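Local coordinates for putative tRNA (Adenine(37)-N6)-methyltransferase (Pseudomonas aeruginosa, PDB 7BTU), which probably methylates the threonylcarbamoyl-modified adenosine at position 37 of tRNA, using S-adenosyl-L-methionine as methyl donor, at residues B[15-20]-B[123-128]; B[21-26]-B[209-214]; B[163-168]-B[187-192]; B[216-221]-B[228-233]. All blocks are in the same frame, centred on the assembly; numbering follows the deposited sequence.

Interaction 1. Residues B[15-20]-B[123-128]; sequences GYIRSC and SGIDLL
I17, on strand 15-19, meets I125 of the loop that follows strand 119-123, and these two bury the greatest areas of the contact, followed by S19 and then L127. The two isoleucines reach toward each other tip to tip, I17 CG2 lying 4.0 Å from I125 CD1. With its own CG1 anti to the backbone N (chi1 -157°) and an extended chain beyond, I125 sends CD1 far enough to touch a second residue, and S19 CB sits 3.8 Å from that same methyl. L127 crosses I17 at about a right angle, its CD1 being 3.8 Å from I17 CG1. The branch I17 CG2 also rests against the backbone, 3.7 Å from L128 O.

S19 supplies the one hydrogen bond between the segments. Its OG donates to L127 O over 2.7 Å, arriving in the carbonyl plane at a C=O...donor angle of 155°. A chi1 of 81° places the hydroxyl between the backbone N and the carbonyl carbon of S19; from there OG can also accept from F21 N. D129 OD1 accepts from S19 N. Beyond the apolar cluster, L64 of strand 61-67 touches both I17 and L127, which places these side chains against another strand of the six-stranded antiparallel barrel.

The chemistry is therefore that of an apolar core closed by one short hydrogen bond between the segments, with D129 adding another tie from the loop: the hydroxyl satisfies a loop carbonyl in buried surroundings, while branched methyls pack between strand and loop.

Interaction 2. Residues B[21-26]-B[209-214]; sequences FMEKFA and YGVRLW
E23 and R212 form the polar centre of this contact, with both carboxylate oxygens of E23 directed at R212. The backbone N of R212 donates to E23 OE1 over 2.8 Å, with an N-H...acceptor angle of 157°, and meets that oxygen from above the carboxylate plane, 35° out of it. E23 OE2 makes a looser salt bridge, 3.6 Å from R212 NE at the edge of the guanidinium. The carboxylate and guanidinium planes stand 86° apart, so the two groups do not form a flat, doubly bonded pair. The chain of E23, extended beyond CG, carries the carboxylate across to strand 209-213. A water bridges the backbones, accepting from M22 N at 2.9 Å and donating to R212 O.

M22 packs against the same arginine. Its CB lies over the centre of one guanidinium face, 3.4 Å above the plane, and the two side chains cross at about a right angle. The bent thioether chain then runs on until CE is 3.3 Å from W214 O. F21 and L213 lie side by side, F21 CE1 being 3.7 Å from L213 CD2. A26 CB presses on V211 CG2 at 3.3 Å, tighter than usual for two carbons, and the edge of the F25 ring faces G210 O.

The contact joins barrel to sheet: 21-26 is the loop leaving barrel strand 15-19, and 209-213 is an outermost strand, within this chain, of the C-terminal mixed sheet. A backbone-directed carboxylate ties them as well as packing; the salt bridge, being long, probably contributes less than the bond to R212 N.

Interaction 3. Residues B[163-168]-B[187-192]; sequences VEWSEQ and LIEQCL
V163 and E189 bring the two backbones closest, their CA atoms 6.2 Å apart. Strand 163-165 and helix 187-192 run at 143° to each other, roughly antiparallel, and their axes approach to 9.1 Å, near enough for side chains of the helix to pack directly on the strand.

V163 CG2 fits against the helix, 3.9 Å from L192 CB and equally near the carbonyl of E189. The W165 indole crosses I188, with CH2 touching I188 CG2 at 3.7 Å. At the pyrrole edge of the ring, W165 NE1 points almost straight at E189 OE1, giving an N-H...acceptor angle of 170°, but at 3.4 Å the bond is weak. E189 reaches the strand through both oxygens, weakly to W165 NE1 and, from OE2, through a water to V163 N. Its CG is anti to the backbone N (chi1 172°), and the bend at chi2 turns the carboxylate toward the strand.

Beyond W165, S166 is the N-cap of helix 167-180, its OG capping A169 N. The contact is typical of an alpha/beta layer, a helix packed across one face of a mixed sheet, here reaching its outer strand 162-165 in the TrmO C-terminal domain.

Interaction 4. Residues B[216-221]-B[228-233]; sequences LDVHWH and IRVLDV
V218 sets one methyl against each of two valines, its CG1 4.0 Å from V230 CG1 and its CG2 beside V233 CG1, while L216 CD1 fills the flank of V233, 3.7 Å from CG1. Farther along, I228 CG2 nestles at 3.6 Å from W220 CD1, and the indole NE1 is buried without a polar partner. The face that carries V218, W220, V230 and V233 is thus apolar.

H219, H221, R229 and D232 share the other face. L231 CD2 sits over the centre of one face of the H221 ring, 4.1 Å from the centroid and 10° off the normal, a CH-pi contact; R229 runs alongside the same histidine. The strands pair antiparallel, with a classic beta bulge where L231 and D232 both face H219, and H219 O receives L231 N at 2.7 Å and D232 N only weakly. D232 OD1 accepts from H219 ND1 on its syn side over 2.8 Å, nearly in the ring plane.

The apolar face is covered by helix 184-193, where I188 meets V218 and V233 and L192 meets W220, and by helix 167-180 near L216 and V230. Within the sheet, the hairpin lies between strand 209-213 and strand 162-165.

Overall arrangement
Interactions 2, 3 and 4 lie on the four-stranded mixed sheet, with helix 184-193 of interaction 3 packing against the other two, whereas interaction 1 belongs to the barrel. Interaction 2 joins the two parts: its centre is 13 Å from that of interaction 1 and 11 Å from that of interaction 4, and C20 O lies 2.9 Å from W214 N, a probable hydrogen bond. Strand 209-213 pairs with strand 216-222 of interaction 4, V211 O lying 2.9 Å from V218 N, a probable hydrogen bond. Interactions 3 and 4 are closest, with centres about 7 Å apart and E164 N 2.8 Å from I228 O. By contrast, interactions 1 and 4 do not touch, their nearest atoms being about 7 Å apart.

Interaction 1. Residues B[15-20]-B[123-128]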
loop_
_atom_site.group_PDB
_atom_site.type_symbol
_atom_site.label_atom_id
_atom_site.label_comp_id
_atom_site.label_asym_id
_atom_site.label_seq_id
_atom_site.Cartn_x
_atom_site.Cartn_y
_atom_site.Cartn_z
ATOM N N GLY B 15 -16.462 -3.126 5.285
ATOM C CA GLY B 15 -16.572 -4.379 6.023
ATOM C C GLY B 15 -15.699 -4.306 7.267
ATOM O O GLY B 15 -15.075 -3.275 7.552
ATOM N N TYR B 16 -15.739 -5.399 8.048
ATOM C CA TYR B 16 -15.033 -5.449 9.325
ATOM C C TYR B 16 -14.242 -6.747 9.387
ATOM O O TYR B 16 -14.707 -7.783 8.888
ATOM C CB TYR B 16 -15.998 -5.379 10.520
ATOM C CG TYR B 16 -16.573 -3.990 10.704
ATOM C CD1 TYR B 16 -15.928 -3.045 11.504
ATOM C CD2 TYR B 16 -17.779 -3.631 10.098
ATOM C CE1 TYR B 16 -16.491 -1.746 11.709
ATOM C CE2 TYR B 16 -18.321 -2.364 10.272
ATOM C CZ TYR B 16 -17.686 -1.420 11.058
ATOM O OH TYR B 16 -18.273 -0.157 11.203
ATOM N N ILE B 17 -13.063 -6.675 10.018
ATOM C CA ILE B 17 -12.186 -7.830 10.214
ATOM C C ILE B 17 -12.659 -8.662 11.405
ATOM O O ILE B 17 -13.017 -8.130 12.462
ATOM C CB ILE B 17 -10.732 -7.365 10.422
ATOM C CG1 ILE B 17 -10.186 -6.765 9.101
ATOM C CG2 ILE B 17 -9.870 -8.554 10.895
ATOM C CD1 ILE B 17 -10.003 -7.826 7.948
ATOM N N ARG B 18 -12.690 -9.975 11.237
ATOM C CA ARG B 18 -12.727 -10.880 12.365
ATOM C C ARG B 18 -11.359 -11.533 12.375
ATOM O O ARG B 18 -10.950 -12.083 11.342
ATOM C CB ARG B 18 -13.860 -11.905 12.225
ATOM N N SER B 19 -10.660 -11.526 13.524
ATOM C CA SER B 19 -9.333 -12.141 13.477
ATOM C C SER B 19 -8.903 -12.672 14.838
ATOM O O SER B 19 -9.573 -12.494 15.853
ATOM C CB SER B 19 -8.271 -11.192 12.923
ATOM O OG SER B 19 -7.842 -10.321 13.911
ATOM N N CYS B 20 -7.803 -13.412 14.797
ATOM C CA CYS B 20 -7.204 -13.958 16.018
ATOM C C CYS B 20 -6.697 -12.890 16.989
ATOM O O CYS B 20 -6.446 -13.228 18.149
ATOM C CB CYS B 20 -6.076 -14.911 15.635
ATOM S SG CYS B 20 -4.830 -14.274 14.547
ATOM N N SER B 123 -5.066 -14.970 5.515
ATOM C CA SER B 123 -4.052 -15.627 6.340
ATOM C C SER B 123 -2.836 -14.738 6.357
ATOM O O SER B 123 -2.683 -13.844 5.509
ATOM C CB SER B 123 -3.685 -17.022 5.817
ATOM O OG SER B 123 -3.028 -16.853 4.592
ATOM N N GLY B 124 -2.002 -14.955 7.374
ATOM C CA GLY B 124 -0.912 -14.032 7.560
ATOM C C GLY B 124 -1.409 -12.664 7.937
ATOM O O GLY B 124 -0.803 -11.667 7.542
ATOM N N ILE B 125 -2.466 -12.594 8.708
ATOM C CA ILE B 125 -3.144 -11.324 8.936
ATOM C C ILE B 125 -2.369 -10.521 9.984
ATOM O O ILE B 125 -1.680 -11.083 10.841
ATOM C CB ILE B 125 -4.603 -11.614 9.377
ATOM C CG1 ILE B 125 -5.535 -10.425 9.086
ATOM C CG2 ILE B 125 -4.715 -12.041 10.875
ATOM C CD1 ILE B 125 -6.963 -10.760 9.352
ATOM N N ASP B 126 -2.461 -9.178 9.918
ATOM C CA ASP B 126 -1.850 -8.333 10.933
ATOM C C ASP B 126 -2.830 -7.309 11.477
ATOM O O ASP B 126 -2.409 -6.219 11.867
ATOM C CB ASP B 126 -0.607 -7.626 10.385
ATOM C CG ASP B 126 -0.915 -6.634 9.241
ATOM O OD1 ASP B 126 -2.090 -6.569 8.756
ATOM O OD2 ASP B 126 0.044 -5.929 8.810
ATOM N N LEU B 127 -4.129 -7.581 11.391
ATOM C CA LEU B 127 -5.156 -6.623 11.783
ATOM C C LEU B 127 -5.881 -7.103 13.017
ATOM O O LEU B 127 -6.218 -8.280 13.115
ATOM C CB LEU B 127 -6.188 -6.407 10.649
ATOM C CG LEU B 127 -5.561 -5.810 9.386
ATOM C CD1 LEU B 127 -6.599 -5.694 8.300
ATOM C CD2 LEU B 127 -4.972 -4.440 9.696
ATOM N N LEU B 128 -6.219 -6.169 13.892
ATOM C CA LEU B 128 -6.976 -6.497 15.092
ATOM C C LEU B 128 -8.398 -6.907 14.755
ATOM O O LEU B 128 -9.006 -6.413 13.792
ATOM C CB LEU B 128 -7.020 -5.278 16.035
ATOM C CG LEU B 128 -5.664 -4.962 16.675
ATOM C CD1 LEU B 128 -5.698 -3.542 17.337
ATOM C CD2 LEU B 128 -5.273 -6.021 17.773
#

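Interaction 2. Residues B[21-26]-B[209-214]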
loop_
_atom_site.group_PDB
_atom_site.type_symbol
_atom_site.label_atom_id
_atom_site.label_comp_id
_atom_site.label_asym_id
_atom_site.label_seq_id
_atom_site.Cartn_x
_atom_site.Cartn_y
_atom_site.Cartn_z
ATOM N N PHE B 21 -6.397 -11.659 16.528
ATOM C CA PHE B 21 -5.586 -10.737 17.332
ATOM C C PHE B 21 -6.464 -9.785 18.134
ATOM O O PHE B 21 -7.310 -9.078 17.570
ATOM C CB PHE B 21 -4.596 -9.951 16.461
ATOM C CG PHE B 21 -3.489 -10.819 15.902
ATOM C CD1 PHE B 21 -2.677 -11.582 16.772
ATOM C CD2 PHE B 21 -3.292 -10.924 14.532
ATOM C CE1 PHE B 21 -1.675 -12.431 16.249
ATOM C CE2 PHE B 21 -2.260 -11.765 14.021
ATOM C CZ PHE B 21 -1.476 -12.492 14.861
ATOM N N MET B 22 -6.248 -9.763 19.455
ATOM C CA MET B 22 -6.992 -8.857 20.337
ATOM C C MET B 22 -6.153 -7.683 20.843
ATOM O O MET B 22 -6.721 -6.697 21.343
ATOM C CB MET B 22 -7.540 -9.652 21.545
ATOM C CG MET B 22 -8.317 -10.944 21.171
ATOM S SD MET B 22 -9.837 -10.564 20.209
ATOM C CE MET B 22 -9.952 -12.010 19.104
ATOM N N GLU B 23 -4.821 -7.770 20.768
ATOM C CA GLU B 23 -3.977 -6.698 21.282
ATOM C C GLU B 23 -2.832 -6.495 20.298
ATOM O O GLU B 23 -2.368 -7.434 19.666
ATOM C CB GLU B 23 -3.488 -7.036 22.724
ATOM C CG GLU B 23 -3.325 -8.520 22.945
ATOM C CD GLU B 23 -3.307 -9.002 24.386
ATOM O OE1 GLU B 23 -2.846 -10.132 24.568
ATOM O OE2 GLU B 23 -3.735 -8.305 25.327
ATOM N N LYS B 24 -2.355 -5.265 20.201
ATOM C CA LYS B 24 -1.412 -4.914 19.139
ATOM C C LYS B 24 -0.051 -5.550 19.355
ATOM O O LYS B 24 0.585 -5.975 18.389
ATOM C CB LYS B 24 -1.258 -3.384 19.052
ATOM N N PHE B 25 0.418 -5.635 20.609
ATOM C CA PHE B 25 1.765 -6.134 20.813
ATOM C C PHE B 25 1.905 -7.597 20.398
ATOM O O PHE B 25 3.020 -8.037 20.124
ATOM C CB PHE B 25 2.210 -5.932 22.260
ATOM C CG PHE B 25 1.425 -6.743 23.263
ATOM C CD1 PHE B 25 1.755 -8.073 23.511
ATOM C CD2 PHE B 25 0.404 -6.149 23.998
ATOM C CE1 PHE B 25 1.049 -8.813 24.416
ATOM C CE2 PHE B 25 -0.311 -6.878 24.915
ATOM C CZ PHE B 25 0.009 -8.218 25.132
ATOM N N ALA B 26 0.800 -8.340 20.276
ATOM C CA ALA B 26 0.888 -9.718 19.795
ATOM C C ALA B 26 1.067 -9.853 18.276
ATOM O O ALA B 26 1.467 -10.927 17.772
ATOM C CB ALA B 26 -0.410 -10.423 20.161
ATOM N N TYR B 209 4.333 -14.700 31.114
ATOM C CA TYR B 209 3.830 -13.699 30.183
ATOM C C TYR B 209 2.550 -14.252 29.592
ATOM O O TYR B 209 2.323 -15.457 29.627
ATOM C CB TYR B 209 4.853 -13.451 29.062
ATOM C CG TYR B 209 6.102 -12.794 29.547
ATOM C CD1 TYR B 209 6.186 -11.413 29.675
ATOM C CD2 TYR B 209 7.195 -13.548 29.924
ATOM C CE1 TYR B 209 7.348 -10.793 30.159
ATOM C CE2 TYR B 209 8.345 -12.934 30.400
ATOM C CZ TYR B 209 8.419 -11.582 30.519
ATOM O OH TYR B 209 9.577 -11.038 31.000
ATOM N N GLY B 210 1.696 -13.374 29.041
ATOM C CA GLY B 210 0.471 -13.857 28.432
ATOM C C GLY B 210 0.120 -13.037 27.208
ATOM O O GLY B 210 0.473 -11.863 27.086
ATOM N N VAL B 211 -0.670 -13.667 26.343
ATOM C CA VAL B 211 -1.180 -13.001 25.165
ATOM C C VAL B 211 -2.534 -13.644 24.859
ATOM O O VAL B 211 -2.774 -14.834 25.137
ATOM C CB VAL B 211 -0.220 -13.155 23.951
ATOM C CG1 VAL B 211 -0.074 -14.593 23.571
ATOM C CG2 VAL B 211 -0.787 -12.367 22.776
ATOM N N ARG B 212 -3.414 -12.845 24.303
ATOM C CA ARG B 212 -4.738 -13.310 23.909
ATOM C C ARG B 212 -4.707 -13.671 22.437
ATOM O O ARG B 212 -4.220 -12.873 21.631
ATOM C CB ARG B 212 -5.742 -12.188 24.182
ATOM C CG ARG B 212 -6.047 -11.998 25.639
ATOM C CD ARG B 212 -7.267 -11.175 25.807
ATOM N NE ARG B 212 -7.001 -9.791 25.505
ATOM C CZ ARG B 212 -7.880 -8.942 24.984
ATOM N NH1 ARG B 212 -9.118 -9.337 24.686
ATOM N NH2 ARG B 212 -7.501 -7.683 24.772
ATOM N N LEU B 213 -5.315 -14.808 22.079
ATOM C CA LEU B 213 -5.511 -15.178 20.668
ATOM C C LEU B 213 -6.888 -15.823 20.531
ATOM O O LEU B 213 -7.223 -16.681 21.341
ATOM C CB LEU B 213 -4.426 -16.179 20.230
ATOM C CG LEU B 213 -2.971 -15.655 20.210
ATOM C CD1 LEU B 213 -2.023 -16.845 20.151
ATOM C CD2 LEU B 213 -2.765 -14.701 18.990
ATOM N N TRP B 214 -7.702 -15.389 19.540
ATOM C CA TRP B 214 -9.097 -15.808 19.470
ATOM C C TRP B 214 -9.716 -15.553 20.848
ATOM O O TRP B 214 -9.579 -14.441 21.368
ATOM C CB TRP B 214 -9.184 -17.247 18.969
ATOM C CG TRP B 214 -8.748 -17.394 17.479
ATOM C CD1 TRP B 214 -7.709 -18.107 17.017
ATOM C CD2 TRP B 214 -9.406 -16.829 16.327
ATOM N NE1 TRP B 214 -7.646 -18.014 15.627
ATOM C CE2 TRP B 214 -8.678 -17.228 15.191
ATOM C CE3 TRP B 214 -10.509 -15.983 16.154
ATOM C CZ2 TRP B 214 -9.033 -16.840 13.877
ATOM C CZ3 TRP B 214 -10.869 -15.582 14.828
ATOM C CH2 TRP B 214 -10.126 -16.009 13.715
HETATM O O HOH W 1 -3.777 -10.583 20.673
#

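Interaction 3. Residues B[163-168]-B[187-192]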
loop_
_atom_site.group_PDB
_atom_site.type_symbol
_atom_site.label_atom_id
_atom_site.label_comp_id
_atom_site.label_asym_id
_atom_site.label_seq_id
_atom_site.Cartn_x
_atom_site.Cartn_y
_atom_site.Cartn_z
ATOM N N VAL B 163 10.537 -22.291 19.982
ATOM C CA VAL B 163 9.379 -22.452 20.847
ATOM C C VAL B 163 9.247 -23.922 21.218
ATOM O O VAL B 163 9.081 -24.758 20.332
ATOM C CB VAL B 163 8.094 -21.974 20.154
ATOM C CG1 VAL B 163 6.877 -22.351 21.029
ATOM C CG2 VAL B 163 8.155 -20.446 19.891
ATOM N N GLU B 164 9.227 -24.233 22.513
ATOM C CA GLU B 164 8.880 -25.580 22.981
ATOM C C GLU B 164 7.568 -25.513 23.769
ATOM O O GLU B 164 7.081 -24.437 24.118
ATOM C CB GLU B 164 10.008 -26.197 23.837
ATOM C CG GLU B 164 10.263 -25.369 25.037
ATOM C CD GLU B 164 11.228 -26.006 26.039
ATOM O OE1 GLU B 164 11.056 -25.723 27.249
ATOM O OE2 GLU B 164 12.111 -26.785 25.609
ATOM N N TRP B 165 7.001 -26.681 24.050
ATOM C CA TRP B 165 5.654 -26.836 24.599
ATOM C C TRP B 165 5.672 -27.671 25.866
ATOM O O TRP B 165 6.294 -28.738 25.876
ATOM C CB TRP B 165 4.773 -27.580 23.585
ATOM C CG TRP B 165 4.420 -26.749 22.384
ATOM C CD1 TRP B 165 5.161 -26.553 21.246
ATOM C CD2 TRP B 165 3.197 -26.014 22.221
ATOM N NE1 TRP B 165 4.467 -25.671 20.392
ATOM C CE2 TRP B 165 3.256 -25.367 20.971
ATOM C CE3 TRP B 165 2.081 -25.810 23.050
ATOM C CZ2 TRP B 165 2.225 -24.575 20.505
ATOM C CZ3 TRP B 165 1.044 -24.996 22.592
ATOM C CH2 TRP B 165 1.141 -24.370 21.336
ATOM N N SER B 166 5.000 -27.223 26.922
ATOM C CA SER B 166 4.595 -28.164 27.968
ATOM C C SER B 166 3.580 -29.157 27.410
ATOM O O SER B 166 2.795 -28.827 26.519
ATOM C CB SER B 166 3.993 -27.459 29.160
ATOM O OG SER B 166 2.705 -26.952 28.806
ATOM N N GLU B 167 3.604 -30.390 27.936
ATOM C CA GLU B 167 2.612 -31.383 27.500
ATOM C C GLU B 167 1.178 -30.878 27.714
ATOM O O GLU B 167 0.306 -31.026 26.834
ATOM C CB GLU B 167 2.867 -32.723 28.224
ATOM N N GLN B 168 0.924 -30.211 28.846
ATOM C CA GLN B 168 -0.402 -29.651 29.072
ATOM C C GLN B 168 -0.765 -28.636 27.980
ATOM O O GLN B 168 -1.883 -28.647 27.448
ATOM C CB GLN B 168 -0.434 -28.995 30.458
ATOM C CG GLN B 168 -1.677 -28.154 30.745
ATOM C CD GLN B 168 -1.569 -27.360 32.058
ATOM O OE1 GLN B 168 -2.497 -26.682 32.456
ATOM N NE2 GLN B 168 -0.418 -27.430 32.704
ATOM N N LEU B 187 -0.490 -21.257 15.238
ATOM C CA LEU B 187 -0.560 -19.808 15.450
ATOM C C LEU B 187 0.271 -19.423 16.656
ATOM O O LEU B 187 1.025 -18.434 16.619
ATOM C CB LEU B 187 -2.003 -19.376 15.659
ATOM C CG LEU B 187 -2.221 -17.910 16.079
ATOM C CD1 LEU B 187 -1.742 -16.921 15.046
ATOM C CD2 LEU B 187 -3.719 -17.719 16.342
ATOM N N ILE B 188 0.101 -20.167 17.752
ATOM C CA ILE B 188 0.840 -19.827 18.976
ATOM C C ILE B 188 2.334 -19.859 18.696
ATOM O O ILE B 188 3.069 -18.921 19.011
ATOM C CB ILE B 188 0.443 -20.760 20.139
ATOM C CG1 ILE B 188 -0.988 -20.456 20.620
ATOM C CG2 ILE B 188 1.501 -20.658 21.313
ATOM C CD1 ILE B 188 -1.562 -21.475 21.688
ATOM N N GLU B 189 2.793 -20.929 18.046
ATOM C CA GLU B 189 4.204 -21.053 17.720
ATOM C C GLU B 189 4.671 -19.900 16.831
ATOM O O GLU B 189 5.760 -19.349 17.045
ATOM C CB GLU B 189 4.422 -22.407 17.037
ATOM C CG GLU B 189 5.763 -22.640 16.453
ATOM C CD GLU B 189 6.244 -24.059 16.707
ATOM O OE1 GLU B 189 5.451 -24.873 17.255
ATOM O OE2 GLU B 189 7.428 -24.341 16.413
ATOM N N GLN B 190 3.885 -19.553 15.793
ATOM C CA GLN B 190 4.334 -18.528 14.869
ATOM C C GLN B 190 4.326 -17.153 15.516
ATOM O O GLN B 190 5.168 -16.323 15.203
ATOM C CB GLN B 190 3.466 -18.514 13.600
ATOM C CG GLN B 190 3.738 -19.767 12.750
ATOM C CD GLN B 190 2.640 -20.068 11.783
ATOM O OE1 GLN B 190 1.896 -19.166 11.367
ATOM N NE2 GLN B 190 2.536 -21.347 11.380
ATOM N N CYS B 191 3.342 -16.890 16.393
ATOM C CA CYS B 191 3.254 -15.621 17.134
ATOM C C CYS B 191 4.390 -15.485 18.145
ATOM O O CYS B 191 4.995 -14.408 18.303
ATOM C CB CYS B 191 1.891 -15.564 17.865
ATOM S SG CYS B 191 1.577 -14.176 19.046
ATOM N N LEU B 192 4.649 -16.556 18.899
ATOM C CA LEU B 192 5.645 -16.482 19.956
ATOM C C LEU B 192 7.041 -16.397 19.381
ATOM O O LEU B 192 7.898 -15.692 19.946
ATOM C CB LEU B 192 5.518 -17.694 20.898
ATOM C CG LEU B 192 4.237 -17.599 21.762
ATOM C CD1 LEU B 192 4.125 -18.736 22.761
ATOM C CD2 LEU B 192 4.226 -16.271 22.477
HETATM O O HOH W 2 10.067 -23.450 17.182
#

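Interaction 4. Residues B[216-221]-B[228-233]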
loop_
_atom_site.group_PDB
_atom_site.type_symbol
_atom_site.label_atom_id
_atom_site.label_comp_id
_atom_site.label_asym_id
_atom_site.label_seq_id
_atom_site.Cartn_x
_atom_site.Cartn_y
_atom_site.Cartn_z
ATOM N N LEU B 216 -8.797 -17.144 23.610
ATOM C CA LEU B 216 -7.876 -17.871 24.490
ATOM C C LEU B 216 -6.921 -16.919 25.213
ATOM O O LEU B 216 -6.579 -15.856 24.692
ATOM C CB LEU B 216 -7.030 -18.872 23.698
ATOM C CG LEU B 216 -7.713 -19.700 22.595
ATOM C CD1 LEU B 216 -6.655 -20.539 21.904
ATOM C CD2 LEU B 216 -8.704 -20.599 23.272
ATOM N N ASP B 217 -6.428 -17.361 26.390
ATOM C CA ASP B 217 -5.273 -16.759 27.063
ATOM C C ASP B 217 -4.141 -17.784 26.996
ATOM O O ASP B 217 -4.332 -18.940 27.357
ATOM C CB ASP B 217 -5.582 -16.414 28.523
ATOM C CG ASP B 217 -6.709 -15.392 28.640
ATOM O OD1 ASP B 217 -6.600 -14.303 28.029
ATOM O OD2 ASP B 217 -7.694 -15.680 29.340
ATOM N N VAL B 218 -3.006 -17.384 26.454
ATOM C CA VAL B 218 -1.857 -18.269 26.236
ATOM C C VAL B 218 -0.774 -17.745 27.154
ATOM O O VAL B 218 -0.501 -16.533 27.144
ATOM C CB VAL B 218 -1.408 -18.234 24.764
ATOM C CG1 VAL B 218 -0.120 -19.102 24.526
ATOM C CG2 VAL B 218 -2.575 -18.750 23.855
ATOM N N HIS B 219 -0.176 -18.626 27.959
ATOM C CA HIS B 219 0.870 -18.192 28.876
ATOM C C HIS B 219 2.163 -18.880 28.505
ATOM O O HIS B 219 2.152 -20.048 28.080
ATOM C CB HIS B 219 0.518 -18.482 30.342
ATOM C CG HIS B 219 -0.708 -17.759 30.775
ATOM N ND1 HIS B 219 -1.925 -18.387 30.928
ATOM C CD2 HIS B 219 -0.929 -16.443 30.998
ATOM C CE1 HIS B 219 -2.838 -17.490 31.262
ATOM N NE2 HIS B 219 -2.252 -16.309 31.325
ATOM N N TRP B 220 3.273 -18.130 28.673
ATOM C CA TRP B 220 4.582 -18.644 28.325
ATOM C C TRP B 220 5.670 -18.017 29.213
ATOM O O TRP B 220 5.435 -17.048 29.955
ATOM C CB TRP B 220 4.881 -18.405 26.842
ATOM C CG TRP B 220 5.319 -17.038 26.461
ATOM C CD1 TRP B 220 6.625 -16.558 26.389
ATOM C CD2 TRP B 220 4.494 -15.972 26.106
ATOM N NE1 TRP B 220 6.630 -15.282 25.989
ATOM C CE2 TRP B 220 5.329 -14.895 25.776
ATOM C CE3 TRP B 220 3.123 -15.837 25.971
ATOM C CZ2 TRP B 220 4.846 -13.693 25.376
ATOM C CZ3 TRP B 220 2.645 -14.636 25.555
ATOM C CH2 TRP B 220 3.499 -13.577 25.267
ATOM N N HIS B 221 6.877 -18.605 29.145
ATOM C CA HIS B 221 8.022 -17.973 29.796
ATOM C C HIS B 221 9.281 -18.268 28.957
ATOM O O HIS B 221 9.222 -18.991 27.964
ATOM C CB HIS B 221 8.068 -18.422 31.282
ATOM C CG HIS B 221 8.508 -19.840 31.514
ATOM N ND1 HIS B 221 8.537 -20.396 32.773
ATOM C CD2 HIS B 221 9.028 -20.775 30.688
ATOM C CE1 HIS B 221 9.010 -21.631 32.699
ATOM N NE2 HIS B 221 9.328 -21.878 31.447
ATOM N N ILE B 228 11.472 -19.962 24.053
ATOM C CA ILE B 228 10.176 -19.749 24.661
ATOM C C ILE B 228 9.540 -21.095 24.938
ATOM O O ILE B 228 9.615 -22.016 24.110
ATOM C CB ILE B 228 9.301 -18.890 23.735
ATOM C CG1 ILE B 228 9.805 -17.425 23.786
ATOM C CG2 ILE B 228 7.862 -19.027 24.147
ATOM C CD1 ILE B 228 9.034 -16.424 22.855
ATOM N N ARG B 229 8.877 -21.206 26.078
ATOM C CA ARG B 229 8.146 -22.411 26.432
ATOM C C ARG B 229 6.694 -22.055 26.675
ATOM O O ARG B 229 6.408 -21.149 27.455
ATOM C CB ARG B 229 8.791 -23.084 27.678
ATOM C CG ARG B 229 7.868 -24.095 28.384
ATOM C CD ARG B 229 8.430 -24.448 29.863
ATOM N NE ARG B 229 7.646 -25.482 30.557
ATOM C CZ ARG B 229 7.657 -26.735 30.139
ATOM N NH1 ARG B 229 8.399 -27.022 29.093
ATOM N NH2 ARG B 229 6.965 -27.707 30.748
ATOM N N VAL B 230 5.766 -22.722 25.955
ATOM C CA VAL B 230 4.343 -22.467 26.171
ATOM C C VAL B 230 3.923 -23.226 27.413
ATOM O O VAL B 230 4.119 -24.453 27.502
ATOM C CB VAL B 230 3.470 -22.920 24.952
ATOM C CG1 VAL B 230 2.029 -22.399 25.114
ATOM C CG2 VAL B 230 4.060 -22.440 23.619
ATOM N N LEU B 231 3.291 -22.524 28.354
ATOM C CA LEU B 231 2.939 -23.160 29.617
ATOM C C LEU B 231 1.507 -23.702 29.591
ATOM O O LEU B 231 1.246 -24.795 30.080
ATOM C CB LEU B 231 3.083 -22.138 30.750
ATOM C CG LEU B 231 4.497 -21.630 30.995
ATOM C CD1 LEU B 231 4.470 -20.340 31.844
ATOM C CD2 LEU B 231 5.234 -22.732 31.785
ATOM N N ASP B 232 0.560 -22.920 29.082
ATOM C CA ASP B 232 -0.847 -23.338 29.138
ATOM C C ASP B 232 -1.629 -22.511 28.126
ATOM O O ASP B 232 -1.158 -21.468 27.662
ATOM C CB ASP B 232 -1.455 -23.204 30.529
ATOM C CG ASP B 232 -1.697 -21.753 30.919
ATOM O OD1 ASP B 232 -2.461 -21.064 30.250
ATOM O OD2 ASP B 232 -1.112 -21.289 31.896
ATOM N N VAL B 233 -2.814 -23.005 27.779
ATOM C CA VAL B 233 -3.725 -22.371 26.808
ATOM C C VAL B 233 -5.092 -22.525 27.446
ATOM O O VAL B 233 -5.527 -23.652 27.700
ATOM C CB VAL B 233 -3.708 -23.048 25.435
ATOM C CG1 VAL B 233 -4.675 -22.254 24.463
ATOM C CG2 VAL B 233 -2.306 -23.006 24.855
#